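Local coordinates for protein dihydropteridine reductase (Caenorhabditis elegans, PDB 1OOE) that probably reduces quinonoid dihydrobiopterin to tetrahydrobiopterin with NADH or NADPH, as a homodimeric member of the short-chain dehydrogenase/reductase family, at residues G123-G135 with Y143-L157. Sequence-based numbering, arbitrary orientation.
Sequences GLLQLTGAAAAMG and YGMAKAAVHHLTSSL
Lys147 reaches from its helix along the loop that leaves strand 123-128, touching it at every step. Its CB touches the methyls of both Ala130 and Ala133, and Lys147 CG presses on Ala130 CB at 3.4 Å, a close carbon-carbon approach. CG also sits over one face of the Tyr143 ring, toward the rim. A bend at chi2 (-68°) then turns the extended remainder past the Gly129 carbonyl, with Lys147 CD and CE each 3.5 Å from Gly129 O. At the tip, Lys147 NZ donates to Thr128 O (3.1 Å) and Gly129 O (3.2 Å), in both cases from above the carbonyl plane, and a water bridges NZ and Thr128 O.

One turn later, His151 NE2 accepts the N-H of Ala130 N at 3.0 Å, nearly in the ring plane, tying the ring's orientation to the loop backbone; Gly129 CA packs at that edge. Met134 SD approaches the ring obliquely.

Farther along, the contact becomes mostly apolar: Leu127 CD1 lies against the Thr154 hydroxyl, hydrogen-bonded to Thr172 OG1, while the side chains of Leu125 and Leu157 cross at about a right angle, Leu125 CD2 meeting Leu157 CD1 at 3.9 Å. Helix segment 143-157 runs nearly antiparallel to strand 123-128 (159°), packed against the Rossmann-type sheet. Tyr143-Gly-Met-Ala-Lys147 matches the YxxxK motif of short-chain dehydrogenases/reductases, consistent with an active-site location for this tyrosine and lysine.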
loop_
_atom_site.group_PDB
_atom_site.type_symbol
_atom_site.label_atom_id
_atom_site.label_comp_id
_atom_site.label_asym_id
_atom_site.label_seq_id
_atom_site.Cartn_x
_atom_site.Cartn_y
_atom_site.Cartn_z
ATOM N N GLY A 123 -22.010 9.864 10.169
ATOM C CA GLY A 123 -22.080 8.429 9.944
ATOM C C GLY A 123 -20.776 7.699 10.200
ATOM O O GLY A 123 -19.784 8.316 10.577
ATOM N N LEU A 124 -20.778 6.387 9.976
ATOM C CA LEU A 124 -19.596 5.560 10.208
ATOM C C LEU A 124 -19.092 4.789 8.993
ATOM O O LEU A 124 -19.871 4.162 8.280
ATOM C CB LEU A 124 -19.890 4.546 11.321
ATOM C CG LEU A 124 -18.854 3.442 11.560
ATOM C CD1 LEU A 124 -17.592 4.046 12.142
ATOM C CD2 LEU A 124 -19.425 2.386 12.503
ATOM N N LEU A 125 -17.781 4.856 8.762
ATOM C CA LEU A 125 -17.145 4.084 7.697
ATOM C C LEU A 125 -16.215 3.128 8.441
ATOM O O LEU A 125 -15.391 3.564 9.249
ATOM C CB LEU A 125 -16.309 4.962 6.757
ATOM C CG LEU A 125 -15.331 4.180 5.858
ATOM C CD1 LEU A 125 -16.103 3.324 4.855
ATOM C CD2 LEU A 125 -14.409 5.151 5.126
ATOM N N GLN A 126 -16.369 1.832 8.203
ATOM C CA GLN A 126 -15.506 0.846 8.849
ATOM C C GLN A 126 -14.736 0.078 7.786
ATOM O O GLN A 126 -15.300 -0.350 6.780
ATOM C CB GLN A 126 -16.339 -0.111 9.708
ATOM C CG GLN A 126 -15.586 -1.344 10.204
ATOM C CD GLN A 126 -15.767 -2.533 9.282
ATOM O OE1 GLN A 126 -16.886 -2.830 8.860
ATOM N NE2 GLN A 126 -14.672 -3.232 8.971
ATOM N N LEU A 127 -13.434 -0.064 8.011
ATOM C CA LEU A 127 -12.564 -0.781 7.088
ATOM C C LEU A 127 -11.908 -1.927 7.844
ATOM O O LEU A 127 -11.941 -1.978 9.077
ATOM C CB LEU A 127 -11.476 0.146 6.533
ATOM C CG LEU A 127 -11.925 1.419 5.809
ATOM C CD1 LEU A 127 -10.697 2.214 5.395
ATOM C CD2 LEU A 127 -12.781 1.066 4.591
ATOM N N THR A 128 -11.300 -2.841 7.104
ATOM C CA THR A 128 -10.645 -3.976 7.731
ATOM C C THR A 128 -9.150 -3.944 7.464
ATOM O O THR A 128 -8.718 -3.988 6.315
ATOM C CB THR A 128 -11.238 -5.296 7.216
ATOM O OG1 THR A 128 -12.647 -5.322 7.491
ATOM C CG2 THR A 128 -10.581 -6.482 7.913
ATOM N N GLY A 129 -8.367 -3.853 8.535
ATOM C CA GLY A 129 -6.922 -3.817 8.403
ATOM C C GLY A 129 -6.337 -5.191 8.670
ATOM O O GLY A 129 -6.924 -6.196 8.283
ATOM N N ALA A 130 -5.185 -5.233 9.335
ATOM C CA ALA A 130 -4.543 -6.505 9.662
ATOM C C ALA A 130 -3.529 -6.327 10.791
ATOM O O ALA A 130 -2.555 -5.587 10.655
ATOM C CB ALA A 130 -3.858 -7.076 8.425
ATOM N N ALA A 131 -3.755 -7.014 11.907
ATOM C CA ALA A 131 -2.849 -6.911 13.045
ATOM C C ALA A 131 -1.403 -7.226 12.647
ATOM O O ALA A 131 -0.469 -6.591 13.128
ATOM C CB ALA A 131 -3.311 -7.856 14.171
ATOM N N ALA A 132 -1.222 -8.194 11.755
ATOM C CA ALA A 132 0.121 -8.573 11.325
ATOM C C ALA A 132 0.865 -7.454 10.600
ATOM O O ALA A 132 2.091 -7.403 10.630
ATOM C CB ALA A 132 0.057 -9.811 10.433
ATOM N N ALA A 133 0.125 -6.554 9.957
ATOM C CA ALA A 133 0.747 -5.459 9.215
ATOM C C ALA A 133 1.323 -4.353 10.095
ATOM O O ALA A 133 1.924 -3.404 9.586
ATOM C CB ALA A 133 -0.254 -4.868 8.218
ATOM N N MET A 134 1.141 -4.467 11.410
ATOM C CA MET A 134 1.677 -3.469 12.332
ATOM C C MET A 134 3.183 -3.675 12.506
ATOM O O MET A 134 3.853 -2.901 13.196
ATOM C CB MET A 134 0.989 -3.571 13.692
ATOM C CG MET A 134 -0.512 -3.317 13.666
ATOM S SD MET A 134 -0.953 -1.684 13.025
ATOM C CE MET A 134 -0.244 -0.616 14.270
ATOM N N GLY A 135 3.700 -4.733 11.888
ATOM C CA GLY A 135 5.119 -5.030 11.959
ATOM C C GLY A 135 5.582 -5.697 10.678
ATOM O O GLY A 135 4.782 -5.888 9.765
ATOM N N TYR A 143 0.653 -9.355 1.274
ATOM C CA TYR A 143 -0.455 -9.144 2.200
ATOM C C TYR A 143 -0.089 -7.973 3.108
ATOM O O TYR A 143 -0.894 -7.067 3.338
ATOM C CB TYR A 143 -0.676 -10.405 3.040
ATOM C CG TYR A 143 -1.834 -10.315 4.010
ATOM C CD1 TYR A 143 -3.153 -10.290 3.555
ATOM C CD2 TYR A 143 -1.609 -10.270 5.383
ATOM C CE1 TYR A 143 -4.219 -10.226 4.450
ATOM C CE2 TYR A 143 -2.664 -10.206 6.287
ATOM C CZ TYR A 143 -3.968 -10.188 5.811
ATOM O OH TYR A 143 -5.017 -10.144 6.704
ATOM N N GLY A 144 1.139 -7.997 3.619
ATOM C CA GLY A 144 1.601 -6.936 4.499
ATOM C C GLY A 144 1.527 -5.561 3.860
ATOM O O GLY A 144 1.029 -4.621 4.482
ATOM N N MET A 145 2.025 -5.448 2.628
ATOM C CA MET A 145 2.023 -4.186 1.876
ATOM C C MET A 145 0.620 -3.646 1.662
ATOM O O MET A 145 0.351 -2.462 1.882
ATOM C CB MET A 145 2.619 -4.374 0.483
ATOM C CG MET A 145 4.089 -4.644 0.407
ATOM S SD MET A 145 4.593 -4.261 -1.271
ATOM C CE MET A 145 3.980 -5.664 -2.175
ATOM N N ALA A 146 -0.248 -4.524 1.172
ATOM C CA ALA A 146 -1.632 -4.175 0.881
ATOM C C ALA A 146 -2.335 -3.652 2.121
ATOM O O ALA A 146 -2.971 -2.596 2.085
ATOM C CB ALA A 146 -2.373 -5.396 0.333
ATOM N N LYS A 147 -2.217 -4.386 3.223
ATOM C CA LYS A 147 -2.868 -3.966 4.453
ATOM C C LYS A 147 -2.252 -2.696 5.042
ATOM O O LYS A 147 -2.958 -1.896 5.654
ATOM C CB LYS A 147 -2.858 -5.112 5.473
ATOM C CG LYS A 147 -3.784 -6.270 5.093
ATOM C CD LYS A 147 -5.258 -5.861 5.179
ATOM C CE LYS A 147 -6.181 -7.059 5.000
ATOM N NZ LYS A 147 -7.617 -6.690 5.219
ATOM N N ALA A 148 -0.949 -2.493 4.857
ATOM C CA ALA A 148 -0.312 -1.279 5.369
ATOM C C ALA A 148 -0.902 -0.083 4.625
ATOM O O ALA A 148 -1.070 0.991 5.203
ATOM C CB ALA A 148 1.209 -1.329 5.165
ATOM N N ALA A 149 -1.215 -0.271 3.345
ATOM C CA ALA A 149 -1.802 0.810 2.560
ATOM C C ALA A 149 -3.182 1.135 3.129
ATOM O O ALA A 149 -3.553 2.306 3.219
ATOM C CB ALA A 149 -1.913 0.413 1.087
ATOM N N VAL A 150 -3.935 0.107 3.519
ATOM C CA VAL A 150 -5.267 0.327 4.089
ATOM C C VAL A 150 -5.132 1.081 5.414
ATOM O O VAL A 150 -5.935 1.960 5.719
ATOM C CB VAL A 150 -6.030 -1.010 4.315
ATOM C CG1 VAL A 150 -7.347 -0.751 5.061
ATOM C CG2 VAL A 150 -6.327 -1.667 2.973
ATOM N N HIS A 151 -4.115 0.743 6.201
ATOM C CA HIS A 151 -3.902 1.436 7.468
ATOM C C HIS A 151 -3.590 2.913 7.198
ATOM O O HIS A 151 -4.073 3.792 7.912
ATOM C CB HIS A 151 -2.751 0.799 8.255
ATOM C CG HIS A 151 -3.058 -0.569 8.785
ATOM N ND1 HIS A 151 -2.188 -1.261 9.602
ATOM C CD2 HIS A 151 -4.133 -1.374 8.613
ATOM C CE1 HIS A 151 -2.715 -2.433 9.910
ATOM N NE2 HIS A 151 -3.896 -2.528 9.323
ATOM N N HIS A 152 -2.796 3.195 6.167
ATOM C CA HIS A 152 -2.469 4.585 5.864
ATOM C C HIS A 152 -3.704 5.329 5.357
ATOM O O HIS A 152 -3.936 6.487 5.723
ATOM C CB HIS A 152 -1.341 4.690 4.832
ATOM C CG HIS A 152 -0.826 6.085 4.673
ATOM N ND1 HIS A 152 -1.377 6.987 3.786
ATOM C CD2 HIS A 152 0.099 6.774 5.383
ATOM C CE1 HIS A 152 -0.817 8.171 3.962
ATOM N NE2 HIS A 152 0.080 8.070 4.927
ATOM N N LEU A 153 -4.492 4.650 4.527
ATOM C CA LEU A 153 -5.718 5.221 3.975
ATOM C C LEU A 153 -6.603 5.663 5.131
ATOM O O LEU A 153 -7.227 6.725 5.092
ATOM C CB LEU A 153 -6.448 4.170 3.133
ATOM C CG LEU A 153 -7.897 4.462 2.720
ATOM C CD1 LEU A 153 -7.963 5.716 1.870
ATOM C CD2 LEU A 153 -8.449 3.282 1.952
ATOM N N THR A 154 -6.650 4.830 6.165
ATOM C CA THR A 154 -7.441 5.131 7.347
ATOM C C THR A 154 -7.015 6.457 7.972
ATOM O O THR A 154 -7.861 7.290 8.323
ATOM C CB THR A 154 -7.299 3.996 8.380
ATOM O OG1 THR A 154 -7.830 2.791 7.818
ATOM C CG2 THR A 154 -8.055 4.330 9.661
ATOM N N SER A 155 -5.706 6.671 8.096
ATOM C CA SER A 155 -5.220 7.908 8.699
ATOM C C SER A 155 -5.533 9.123 7.835
ATOM O O SER A 155 -5.867 10.181 8.360
ATOM C CB SER A 155 -3.710 7.836 8.986
ATOM O OG SER A 155 -2.923 7.916 7.808
ATOM N N SER A 156 -5.443 8.973 6.516
ATOM C CA SER A 156 -5.741 10.089 5.618
ATOM C C SER A 156 -7.226 10.460 5.645
ATOM O O SER A 156 -7.575 11.637 5.626
ATOM C CB SER A 156 -5.323 9.750 4.185
ATOM O OG SER A 156 -3.912 9.647 4.080
ATOM N N LEU A 157 -8.097 9.458 5.690
ATOM C CA LEU A 157 -9.538 9.706 5.718
ATOM C C LEU A 157 -10.009 10.387 7.005
ATOM O O LEU A 157 -10.948 11.193 6.983
ATOM C CB LEU A 157 -10.304 8.392 5.528
ATOM C CG LEU A 157 -10.128 7.687 4.180
ATOM C CD1 LEU A 157 -10.775 6.316 4.238
ATOM C CD2 LEU A 157 -10.746 8.524 3.065
HETATM O O HOH W 1 -8.780 -4.606 3.662
#